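Local coordinates for Esterase/lipase-like protein (PDB 6A6O) that hydrolyses both acetyl esters and beta-1,4-linked xylosides, as a bifunctional enzyme of Caldicellulosiruptor lactoaceticus, at residues 161-166 with 210-215; 37-42 with 91-96; 172-177 with 201-206; 113-118 with 155-160. All blocks are in the same frame, centred on the assembly; numbering follows the deposited sequence.

Interaction 1 (161-166 with 210-215); sequences SCRPDC and KTPPTF
Arg163 reaches across to the backbone of Lys210 and takes its carbonyl oxygen side-on with two nitrogens. Arg163 NE stands 3.0 Å and Arg163 NH2 2.8 Å from Lys210 O, which lies almost in the guanidinium plane. The NE bond runs close to the line of the C=O, whereas the NH2 donor is tilted from the carbonyl plane. The side chain gets there by full extension: CG is anti to the backbone N (chi1 174°) and the chain stays straight as far as NE. At its root, Arg163 N is held by Ser161 OG in an ST turn. Pro212 CB packs over one face of the guanidinium, 3.7 Å from Arg163 NH2. Pro212 CG lies 3.2 Å from Pro164 O and meets Pro164 CG more loosely at 4.2 Å. Farther on, Cys166 CA makes a CA-H...O contact of 3.4 Å with Pro213 O, where the chains lead into the neighbouring parallel strands 167-170 and 214-219. Asp165 turns its carboxylate to Arg114 instead. Pro212 and Pro213 have no backbone N-H; between these segments both hydrogen bonds run from Arg163 to one carbonyl, the rest being mainly proline packing and the CA-H...O contact.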
# COMPACT_ATOMS: atom_id res chain seq x y z
N SER A 161 -3.49 9.55 12.97
CA SER A 161 -2.41 8.60 12.70
C SER A 161 -2.42 8.13 11.25
O SER A 161 -3.48 7.90 10.67
CB SER A 161 -2.53 7.39 13.62
OG SER A 161 -1.59 6.37 13.27
N CYS A 162 -1.22 7.98 10.67
CA CYS A 162 -1.10 7.37 9.35
C CYS A 162 -0.61 5.93 9.42
O CYS A 162 -0.18 5.38 8.40
CB CYS A 162 -0.19 8.21 8.44
SG CYS A 162 1.54 8.25 8.92
N ARG A 163 -0.70 5.29 10.58
CA ARG A 163 -0.26 3.90 10.71
C ARG A 163 -1.35 2.96 10.20
O ARG A 163 -2.48 3.01 10.69
CB ARG A 163 0.07 3.58 12.16
CG ARG A 163 0.40 2.12 12.39
CD ARG A 163 0.62 1.82 13.87
NE ARG A 163 1.09 0.46 14.13
CZ ARG A 163 0.28 -0.59 14.33
NH1 ARG A 163 -1.04 -0.43 14.28
NH2 ARG A 163 0.79 -1.78 14.59
N PRO A 164 -1.06 2.11 9.22
CA PRO A 164 -2.06 1.11 8.82
C PRO A 164 -2.18 0.03 9.88
O PRO A 164 -1.24 -0.28 10.62
CB PRO A 164 -1.50 0.57 7.50
CG PRO A 164 -0.02 0.72 7.62
CD PRO A 164 0.22 1.97 8.50
N ASP A 165 -3.38 -0.56 9.96
CA ASP A 165 -3.62 -1.60 10.95
C ASP A 165 -3.18 -2.98 10.47
O ASP A 165 -3.11 -3.91 11.28
CB ASP A 165 -5.10 -1.58 11.32
CG ASP A 165 -5.49 -0.29 12.01
OD1 ASP A 165 -4.89 0.01 13.06
OD2 ASP A 165 -6.37 0.44 11.49
N CYS A 166 -2.88 -3.14 9.19
CA CYS A 166 -2.25 -4.34 8.64
C CYS A 166 -1.67 -3.97 7.29
O CYS A 166 -2.04 -2.94 6.70
CB CYS A 166 -3.25 -5.51 8.52
SG CYS A 166 -4.49 -5.36 7.18
N LYS A 210 6.52 -1.88 16.33
CA LYS A 210 5.20 -1.30 16.07
C LYS A 210 4.70 -1.52 14.64
O LYS A 210 3.56 -1.16 14.35
CB LYS A 210 5.22 0.21 16.36
CG LYS A 210 5.70 0.57 17.75
CD LYS A 210 4.90 -0.15 18.82
CE LYS A 210 5.25 0.38 20.21
NZ LYS A 210 4.52 -0.38 21.28
N THR A 211 5.53 -2.05 13.75
CA THR A 211 5.04 -2.40 12.42
C THR A 211 3.84 -3.35 12.55
O THR A 211 3.88 -4.29 13.35
CB THR A 211 6.16 -3.06 11.61
OG1 THR A 211 7.26 -2.16 11.48
CG2 THR A 211 5.68 -3.45 10.20
N PRO A 212 2.76 -3.11 11.81
CA PRO A 212 1.55 -3.94 11.95
C PRO A 212 1.74 -5.33 11.37
O PRO A 212 2.67 -5.57 10.59
CB PRO A 212 0.48 -3.16 11.17
CG PRO A 212 1.24 -2.29 10.24
CD PRO A 212 2.52 -1.93 10.96
N PRO A 213 0.85 -6.26 11.71
CA PRO A 213 0.89 -7.59 11.10
C PRO A 213 0.90 -7.50 9.58
O PRO A 213 0.18 -6.69 8.99
CB PRO A 213 -0.41 -8.25 11.60
CG PRO A 213 -0.80 -7.49 12.82
CD PRO A 213 -0.27 -6.09 12.66
N THR A 214 1.70 -8.36 8.96
CA THR A 214 2.00 -8.28 7.53
C THR A 214 1.80 -9.65 6.88
O THR A 214 2.10 -10.68 7.48
CB THR A 214 3.44 -7.77 7.30
OG1 THR A 214 3.57 -6.46 7.85
CG2 THR A 214 3.81 -7.71 5.80
N PHE A 215 1.25 -9.64 5.67
CA PHE A 215 1.10 -10.81 4.81
C PHE A 215 1.89 -10.52 3.54
O PHE A 215 1.72 -9.45 2.95
CB PHE A 215 -0.40 -11.02 4.48
CG PHE A 215 -0.71 -12.14 3.50
CD1 PHE A 215 -0.45 -11.99 2.14
CD2 PHE A 215 -1.34 -13.30 3.94
CE1 PHE A 215 -0.77 -13.02 1.24
CE2 PHE A 215 -1.68 -14.32 3.05
CZ PHE A 215 -1.40 -14.19 1.70

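Interaction 2 (37-42 with 91-96); sequences NPFVPH and NYRVQP
His42 and Asn91 form the tight end of this contact, an antiparallel hydrogen-bonded pair whose side chains lie side by side. Asn91 N donates to His42 O at 2.9 Å, and His42 N returns a longer bond of 3.2 Å to Asn91 O. Asn91 CB sits over one face of the His42 imidazole, 3.9 Å from the ring centroid, a CH-pi contact offset toward the rim. The ring is turned back over its own backbone, CG lying between N and the carbonyl carbon (chi1 63°), which lets His42 ND1 donate to Val40 O at 2.8 Å, in the ring plane. The Asn91 amide, 55° from the imidazole plane, has its OD1 bonded to Arg68. Phe39 closes in on the same backbone with its edge: Phe39 CZ is 3.2 Å from Asn91 O, and CD2 meets Arg93 CG. Pro41 CG lies 3.9 Å from Arg93 NE.

The pairing joins the start of strand 42-46 to the end of strand 86-91, antiparallel neighbours in the central sheet of what is probably an alpha/beta-hydrolase fold. Beyond the pair 91-96 runs on toward helix 101-115, where Arg93 makes a salt bridge to Asp105, and the two chains draw apart.

At the loose end the CA atoms of Asn37 and Pro96 stand 9.0 Å apart. Asn37 OD1 accepts from Phe39 N in an Asx turn, while one water bridges Asn37 ND2 and Gln95 O. The exposed Pro96 ring, entered through a cis peptide bond, brings Pro96 CD to 3.9 Å from Asn37 ND2.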
# COMPACT_ATOMS: atom_id res chain seq x y z
N ASN A 37 2.12 20.18 -13.84
CA ASN A 37 1.70 18.79 -14.02
C ASN A 37 0.23 18.66 -13.65
O ASN A 37 -0.15 19.00 -12.53
CB ASN A 37 2.56 17.89 -13.15
CG ASN A 37 2.39 16.41 -13.46
OD1 ASN A 37 1.32 15.96 -13.89
ND2 ASN A 37 3.45 15.64 -13.22
N PRO A 38 -0.63 18.19 -14.56
CA PRO A 38 -2.08 18.21 -14.28
C PRO A 38 -2.53 17.16 -13.28
O PRO A 38 -3.65 17.25 -12.77
CB PRO A 38 -2.71 17.96 -15.65
CG PRO A 38 -1.67 17.17 -16.39
CD PRO A 38 -0.35 17.71 -15.93
N PHE A 39 -1.70 16.16 -12.97
CA PHE A 39 -2.16 15.07 -12.12
C PHE A 39 -2.35 15.53 -10.68
O PHE A 39 -1.46 16.16 -10.09
CB PHE A 39 -1.19 13.90 -12.17
CG PHE A 39 -1.59 12.77 -11.27
CD1 PHE A 39 -2.62 11.93 -11.63
CD2 PHE A 39 -0.96 12.58 -10.05
CE1 PHE A 39 -3.02 10.90 -10.80
CE2 PHE A 39 -1.34 11.55 -9.22
CZ PHE A 39 -2.38 10.71 -9.60
N VAL A 40 -3.50 15.21 -10.10
CA VAL A 40 -3.81 15.49 -8.71
C VAL A 40 -3.91 14.15 -7.97
O VAL A 40 -4.78 13.34 -8.31
CB VAL A 40 -5.12 16.28 -8.57
CG1 VAL A 40 -5.48 16.45 -7.11
CG2 VAL A 40 -4.99 17.63 -9.27
N PRO A 41 -3.06 13.88 -6.98
CA PRO A 41 -3.15 12.59 -6.27
C PRO A 41 -4.48 12.48 -5.55
O PRO A 41 -5.02 13.45 -5.01
CB PRO A 41 -1.97 12.63 -5.29
CG PRO A 41 -1.70 14.10 -5.09
CD PRO A 41 -1.97 14.72 -6.44
N HIS A 42 -5.04 11.27 -5.56
CA HIS A 42 -6.40 11.08 -5.09
C HIS A 42 -6.63 9.61 -4.78
O HIS A 42 -5.85 8.74 -5.17
CB HIS A 42 -7.41 11.56 -6.14
CG HIS A 42 -7.35 10.79 -7.42
ND1 HIS A 42 -6.43 11.06 -8.42
CD2 HIS A 42 -8.10 9.76 -7.88
CE1 HIS A 42 -6.62 10.23 -9.42
NE2 HIS A 42 -7.63 9.43 -9.13
N ASN A 91 -4.24 6.54 -6.04
CA ASN A 91 -3.53 7.01 -7.22
C ASN A 91 -2.53 8.05 -6.76
O ASN A 91 -2.79 9.25 -6.74
CB ASN A 91 -4.51 7.53 -8.27
CG ASN A 91 -5.19 6.41 -9.01
OD1 ASN A 91 -4.54 5.44 -9.41
ND2 ASN A 91 -6.51 6.51 -9.18
N TYR A 92 -1.36 7.56 -6.36
CA TYR A 92 -0.27 8.38 -5.86
C TYR A 92 0.56 8.92 -7.02
O TYR A 92 0.54 8.41 -8.14
CB TYR A 92 0.61 7.55 -4.93
CG TYR A 92 1.14 6.27 -5.56
CD1 TYR A 92 2.35 6.25 -6.24
CD2 TYR A 92 0.43 5.07 -5.44
CE1 TYR A 92 2.85 5.07 -6.81
CE2 TYR A 92 0.94 3.88 -6.00
CZ TYR A 92 2.14 3.90 -6.69
OH TYR A 92 2.65 2.74 -7.27
N ARG A 93 1.34 9.96 -6.71
CA ARG A 93 2.16 10.60 -7.73
C ARG A 93 3.29 9.69 -8.19
O ARG A 93 3.85 8.90 -7.41
CB ARG A 93 2.74 11.90 -7.19
CG ARG A 93 1.77 13.07 -7.29
CD ARG A 93 2.31 14.31 -6.60
NE ARG A 93 2.17 14.25 -5.15
CZ ARG A 93 2.60 15.20 -4.33
NH1 ARG A 93 3.21 16.27 -4.82
NH2 ARG A 93 2.43 15.08 -3.02
N VAL A 94 3.65 9.82 -9.47
CA VAL A 94 4.71 9.06 -10.10
C VAL A 94 5.59 10.02 -10.91
O VAL A 94 5.37 11.22 -10.91
CB VAL A 94 4.16 7.93 -11.00
CG1 VAL A 94 3.43 6.89 -10.16
CG2 VAL A 94 3.22 8.49 -12.08
N GLN A 95 6.58 9.44 -11.59
CA GLN A 95 7.52 10.20 -12.42
C GLN A 95 6.76 11.18 -13.31
O GLN A 95 5.75 10.81 -13.92
CB GLN A 95 8.32 9.22 -13.28
CG GLN A 95 9.56 9.79 -13.94
CD GLN A 95 10.34 8.72 -14.68
OE1 GLN A 95 9.87 8.17 -15.68
NE2 GLN A 95 11.54 8.42 -14.19
N PRO A 96 7.22 12.44 -13.43
CA PRO A 96 8.51 12.97 -12.96
C PRO A 96 8.57 13.38 -11.50
O PRO A 96 9.58 13.93 -11.08
CB PRO A 96 8.72 14.20 -13.86
CG PRO A 96 7.36 14.68 -14.13
CD PRO A 96 6.47 13.46 -14.20
O HOH W 1 3.37 12.47 -13.07

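Interaction 3 (172-177 with 201-206); sequences PVISLA and LSSHNM
Leu201 opens the second segment against Leu176, Leu201 CB lying 3.8 Å from Leu176 CD1 as the two leucines pass at a slant; Leu189 of helix 182-189 touches both. Next, Ser202 turns OG toward the other chain, where Ser202 OG accepts from Leu176 N at 2.9 Å along a nearly straight bond (167°). OG lies beside its own backbone N and anti to the carbonyl carbon (chi1 -65°), and it also bonds to Val198 O within helix 195-200. Ser202 CA adds a CA-H...O contact with Ile174 O at 3.3 Å.

That carbonyl is shared with Ser203, as Ser203 N reaches Ile174 O at 3.0 Å from above the carbonyl plane. Both segments are loops on the carboxyl-end side of strand 167-170, consistent with an alpha/beta-hydrolase fold in which the excursion through helices 182-189 and 195-200 is inserted after the strand; the bonds close its base. Ser203 OG, engaged with Ser140 OG of helix 134-142, also rests on the Ile174 side chain, 3.4 Å from Ile174 CD1.

His204 folds its ring toward Ile174 and Ser175, with His204 ND1 3.7 Å from Ile174 CG2 and His204 CE1 3.9 Å from Ser175 CB. This contact buries ND1 against the isoleucine methyl without a polar partner in the model.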
# COMPACT_ATOMS: atom_id res chain seq x y z
N PRO A 172 6.63 -7.52 -3.58
CA PRO A 172 7.05 -6.13 -3.33
C PRO A 172 8.50 -5.83 -3.68
O PRO A 172 9.41 -6.63 -3.46
CB PRO A 172 6.84 -5.98 -1.82
CG PRO A 172 7.11 -7.37 -1.30
CD PRO A 172 6.44 -8.26 -2.32
N VAL A 173 8.70 -4.62 -4.22
CA VAL A 173 9.97 -3.92 -4.12
C VAL A 173 10.19 -3.57 -2.66
O VAL A 173 9.32 -2.98 -2.03
CB VAL A 173 9.93 -2.67 -5.01
CG1 VAL A 173 11.12 -1.77 -4.76
CG2 VAL A 173 9.82 -3.09 -6.50
N ILE A 174 11.35 -3.94 -2.11
CA ILE A 174 11.60 -3.72 -0.68
C ILE A 174 12.94 -3.03 -0.52
O ILE A 174 13.03 -1.94 0.08
CB ILE A 174 11.57 -5.05 0.11
CG1 ILE A 174 10.15 -5.63 0.19
CG2 ILE A 174 12.13 -4.86 1.53
CD1 ILE A 174 9.15 -4.79 1.01
N SER A 175 13.98 -3.66 -1.05
CA SER A 175 15.33 -3.14 -0.97
C SER A 175 15.64 -2.23 -2.16
O SER A 175 15.28 -2.53 -3.30
CB SER A 175 16.33 -4.30 -0.93
OG SER A 175 17.66 -3.83 -1.03
N LEU A 176 16.32 -1.12 -1.88
CA LEU A 176 16.69 -0.16 -2.92
C LEU A 176 18.08 -0.48 -3.47
O LEU A 176 18.40 -0.12 -4.60
CB LEU A 176 16.65 1.27 -2.38
CG LEU A 176 15.28 1.95 -2.37
CD1 LEU A 176 15.43 3.45 -2.59
CD2 LEU A 176 14.37 1.33 -3.42
N ALA A 177 18.89 -1.15 -2.66
CA ALA A 177 20.24 -1.52 -3.06
C ALA A 177 20.29 -2.97 -3.55
O ALA A 177 19.89 -3.27 -4.67
CB ALA A 177 21.21 -1.31 -1.91
N LEU A 201 14.97 4.01 2.77
CA LEU A 201 13.89 3.58 1.89
C LEU A 201 14.02 2.12 1.46
O LEU A 201 13.21 1.64 0.66
CB LEU A 201 13.83 4.48 0.65
CG LEU A 201 13.62 5.95 0.99
CD1 LEU A 201 13.63 6.77 -0.31
CD2 LEU A 201 12.32 6.16 1.77
N SER A 202 15.02 1.41 1.98
CA SER A 202 15.02 -0.05 1.91
C SER A 202 14.22 -0.51 3.13
O SER A 202 14.71 -0.48 4.26
CB SER A 202 16.45 -0.59 1.91
OG SER A 202 17.13 -0.18 0.72
N SER A 203 12.95 -0.87 2.90
CA SER A 203 11.99 -0.82 3.99
C SER A 203 12.23 -1.91 5.03
O SER A 203 11.79 -1.75 6.18
CB SER A 203 10.56 -0.91 3.45
OG SER A 203 10.34 -2.10 2.70
N HIS A 204 12.92 -3.00 4.68
CA HIS A 204 13.24 -4.00 5.71
C HIS A 204 14.12 -3.40 6.80
O HIS A 204 14.06 -3.85 7.96
CB HIS A 204 13.89 -5.24 5.08
CG HIS A 204 15.22 -5.00 4.44
ND1 HIS A 204 15.37 -4.23 3.30
CD2 HIS A 204 16.46 -5.44 4.76
CE1 HIS A 204 16.65 -4.21 2.95
NE2 HIS A 204 17.33 -4.94 3.82
N ASN A 205 14.89 -2.36 6.48
CA ASN A 205 15.73 -1.68 7.47
C ASN A 205 14.92 -0.93 8.52
O ASN A 205 15.45 -0.63 9.60
CB ASN A 205 16.67 -0.68 6.77
CG ASN A 205 17.79 -1.33 6.00
OD1 ASN A 205 18.30 -2.40 6.36
ND2 ASN A 205 18.22 -0.66 4.93
N MET A 206 13.67 -0.59 8.22
CA MET A 206 12.89 0.31 9.06
C MET A 206 11.78 -0.39 9.82
O MET A 206 11.00 0.27 10.51
CB MET A 206 12.32 1.44 8.19
CG MET A 206 13.41 2.25 7.53
SD MET A 206 14.21 3.34 8.74
CE MET A 206 12.82 4.38 9.18

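Interaction 4 (113-118 with 155-160); sequences VRYFSK and DPVERV
Tyr115 projects from the last turn of helix 101-115 as a broad flat knob and lies against the short turn 156-160. Val157 presses its CG2 methyl onto one face of the Tyr115 ring, 4.0 Å from the centroid and 28° off the ring normal, a CH-pi contact. The methyl stands nearer one side of the ring, with Val157 CG2 3.6 Å from Tyr115 CD2. Toward the far end of the phenol, Pro156 CB comes to 3.6 Å from Tyr115 CE1 and 3.7 Å from Tyr115 OH. Val160 CG2 meets the ring edge, 4.1 Å from Tyr115 CD1. Pro156, Val157 and Val160 thus make a shallow hollow, lined mainly by aliphatic carbon, in which the tyrosine sits. Its CG is anti to the backbone N (chi1 177°), a setting that carries the ring outward from the helix to the turn.

The second bump is Val160 itself. Its other methyl, Val160 CG1, lodges against the aliphatic stem of Arg114, 3.5 Å from Arg114 CG and about equally close to CB and CD. Beyond CD the arginine bends (chi3 -86°) and takes its guanidinium away from the valine, to Asp165 in a salt bridge, to Pro124 O and to the carbonyls of Ser161 and Arg163. No hydrogen bond crosses between 113-118 and 155-160; within the turn Asp155 OD1 receives Val157 N in an Asx turn, and Asp155 and Glu158 also reach Arg108 of the same helix. Packing of this kind lays a surface loop, before strand 167-170, along the C-terminal end of a helix flanking the central sheet of a probable alpha/beta-hydrolase fold.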
# COMPACT_ATOMS: atom_id res chain seq x y z
N VAL A 113 -8.64 8.67 5.12
CA VAL A 113 -9.65 7.63 5.31
C VAL A 113 -9.98 7.47 6.79
O VAL A 113 -11.15 7.30 7.16
CB VAL A 113 -9.18 6.31 4.68
CG1 VAL A 113 -10.17 5.19 4.99
CG2 VAL A 113 -9.00 6.47 3.17
N ARG A 114 -8.97 7.53 7.65
CA ARG A 114 -9.24 7.40 9.08
C ARG A 114 -10.04 8.59 9.59
O ARG A 114 -10.95 8.42 10.41
CB ARG A 114 -7.92 7.26 9.84
CG ARG A 114 -8.10 6.93 11.30
CD ARG A 114 -6.79 6.42 11.90
NE ARG A 114 -6.64 4.98 11.70
CZ ARG A 114 -5.52 4.38 11.28
NH1 ARG A 114 -4.44 5.10 10.99
NH2 ARG A 114 -5.49 3.07 11.13
N TYR A 115 -9.72 9.79 9.10
CA TYR A 115 -10.43 10.98 9.54
C TYR A 115 -11.91 10.91 9.17
O TYR A 115 -12.78 11.27 9.97
CB TYR A 115 -9.79 12.23 8.93
CG TYR A 115 -10.53 13.51 9.28
CD1 TYR A 115 -10.43 14.05 10.56
CD2 TYR A 115 -11.32 14.16 8.35
CE1 TYR A 115 -11.10 15.22 10.90
CE2 TYR A 115 -12.00 15.34 8.67
CZ TYR A 115 -11.89 15.86 9.95
OH TYR A 115 -12.55 17.02 10.29
N PHE A 116 -12.20 10.45 7.95
CA PHE A 116 -13.57 10.34 7.46
C PHE A 116 -14.18 8.97 7.70
O PHE A 116 -15.17 8.62 7.05
CB PHE A 116 -13.60 10.67 5.96
CG PHE A 116 -13.48 12.13 5.66
CD1 PHE A 116 -14.50 13.01 6.02
CD2 PHE A 116 -12.37 12.63 5.01
CE1 PHE A 116 -14.40 14.35 5.74
CE2 PHE A 116 -12.27 13.98 4.73
CZ PHE A 116 -13.28 14.84 5.09
N SER A 117 -13.62 8.18 8.63
CA SER A 117 -14.06 6.80 8.79
C SER A 117 -15.53 6.71 9.20
O SER A 117 -16.27 5.85 8.71
CB SER A 117 -13.17 6.07 9.80
OG SER A 117 -13.16 6.70 11.07
N LYS A 118 -15.97 7.58 10.11
CA LYS A 118 -17.37 7.54 10.53
C LYS A 118 -18.29 7.83 9.35
O LYS A 118 -19.29 7.14 9.15
CB LYS A 118 -17.61 8.52 11.67
CG LYS A 118 -19.00 8.39 12.30
CD LYS A 118 -19.04 9.03 13.68
CE LYS A 118 -20.46 9.42 14.06
NZ LYS A 118 -20.48 10.63 14.94
N ASP A 155 -4.87 21.59 10.27
CA ASP A 155 -5.63 20.65 9.46
C ASP A 155 -6.03 19.48 10.34
O ASP A 155 -5.15 18.73 10.80
CB ASP A 155 -4.79 20.16 8.28
CG ASP A 155 -5.58 19.36 7.26
OD1 ASP A 155 -6.67 18.85 7.58
OD2 ASP A 155 -5.11 19.26 6.11
N PRO A 156 -7.32 19.26 10.60
CA PRO A 156 -7.72 18.13 11.46
C PRO A 156 -7.27 16.79 10.91
O PRO A 156 -7.03 15.86 11.70
CB PRO A 156 -9.25 18.23 11.50
CG PRO A 156 -9.56 19.65 11.07
CD PRO A 156 -8.48 20.03 10.11
N VAL A 157 -7.16 16.65 9.59
CA VAL A 157 -6.71 15.39 9.02
C VAL A 157 -5.28 15.08 9.46
O VAL A 157 -4.93 13.92 9.72
CB VAL A 157 -6.82 15.42 7.48
CG1 VAL A 157 -6.22 14.15 6.87
CG2 VAL A 157 -8.27 15.56 7.06
N GLU A 158 -4.44 16.12 9.58
CA GLU A 158 -3.06 15.91 9.98
C GLU A 158 -2.91 15.50 11.44
O GLU A 158 -1.84 15.03 11.84
CB GLU A 158 -2.25 17.18 9.69
CG GLU A 158 -2.06 17.44 8.22
CD GLU A 158 -1.19 16.38 7.54
OE1 GLU A 158 -0.21 15.92 8.17
OE2 GLU A 158 -1.47 16.02 6.37
N ARG A 159 -3.97 15.62 12.24
CA ARG A 159 -3.92 15.18 13.63
C ARG A 159 -4.08 13.67 13.76
O ARG A 159 -3.90 13.14 14.85
CB ARG A 159 -5.00 15.89 14.45
CG ARG A 159 -4.93 17.41 14.34
CD ARG A 159 -6.16 18.10 14.90
NE ARG A 159 -6.22 19.49 14.46
CZ ARG A 159 -7.32 20.23 14.44
NH1 ARG A 159 -8.48 19.72 14.84
NH2 ARG A 159 -7.27 21.49 14.03
N VAL A 160 -4.40 12.99 12.66
CA VAL A 160 -4.79 11.58 12.68
C VAL A 160 -3.58 10.72 12.34
O VAL A 160 -2.73 11.12 11.53
CB VAL A 160 -5.94 11.35 11.69
CG1 VAL A 160 -6.28 9.89 11.57
CG2 VAL A 160 -7.17 12.17 12.10

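In the fold
Along the chain, interaction 2 closes first, interaction 4 follows, and interaction 3 is nested inside the loop closed by interaction 1. Interactions 1 and 4 touch through Arg114, although their centres are about 17 Å apart; the loop leading from helix 134-142 to strand 167-170 supplies one segment to each. Interactions 1 and 3 adjoin in sequence around strand 167-170, centres about 16 Å apart. Interaction 2 lies across the chain's centre from interaction 1, about 25 Å between centres. Interactions 1 and 2 join chain at the ends of sheet strands, interaction 3 two loops beside the sheet, and interaction 4 a loop to a flanking helix; the fold carries a possible Ser133-His254-Asp222 triad.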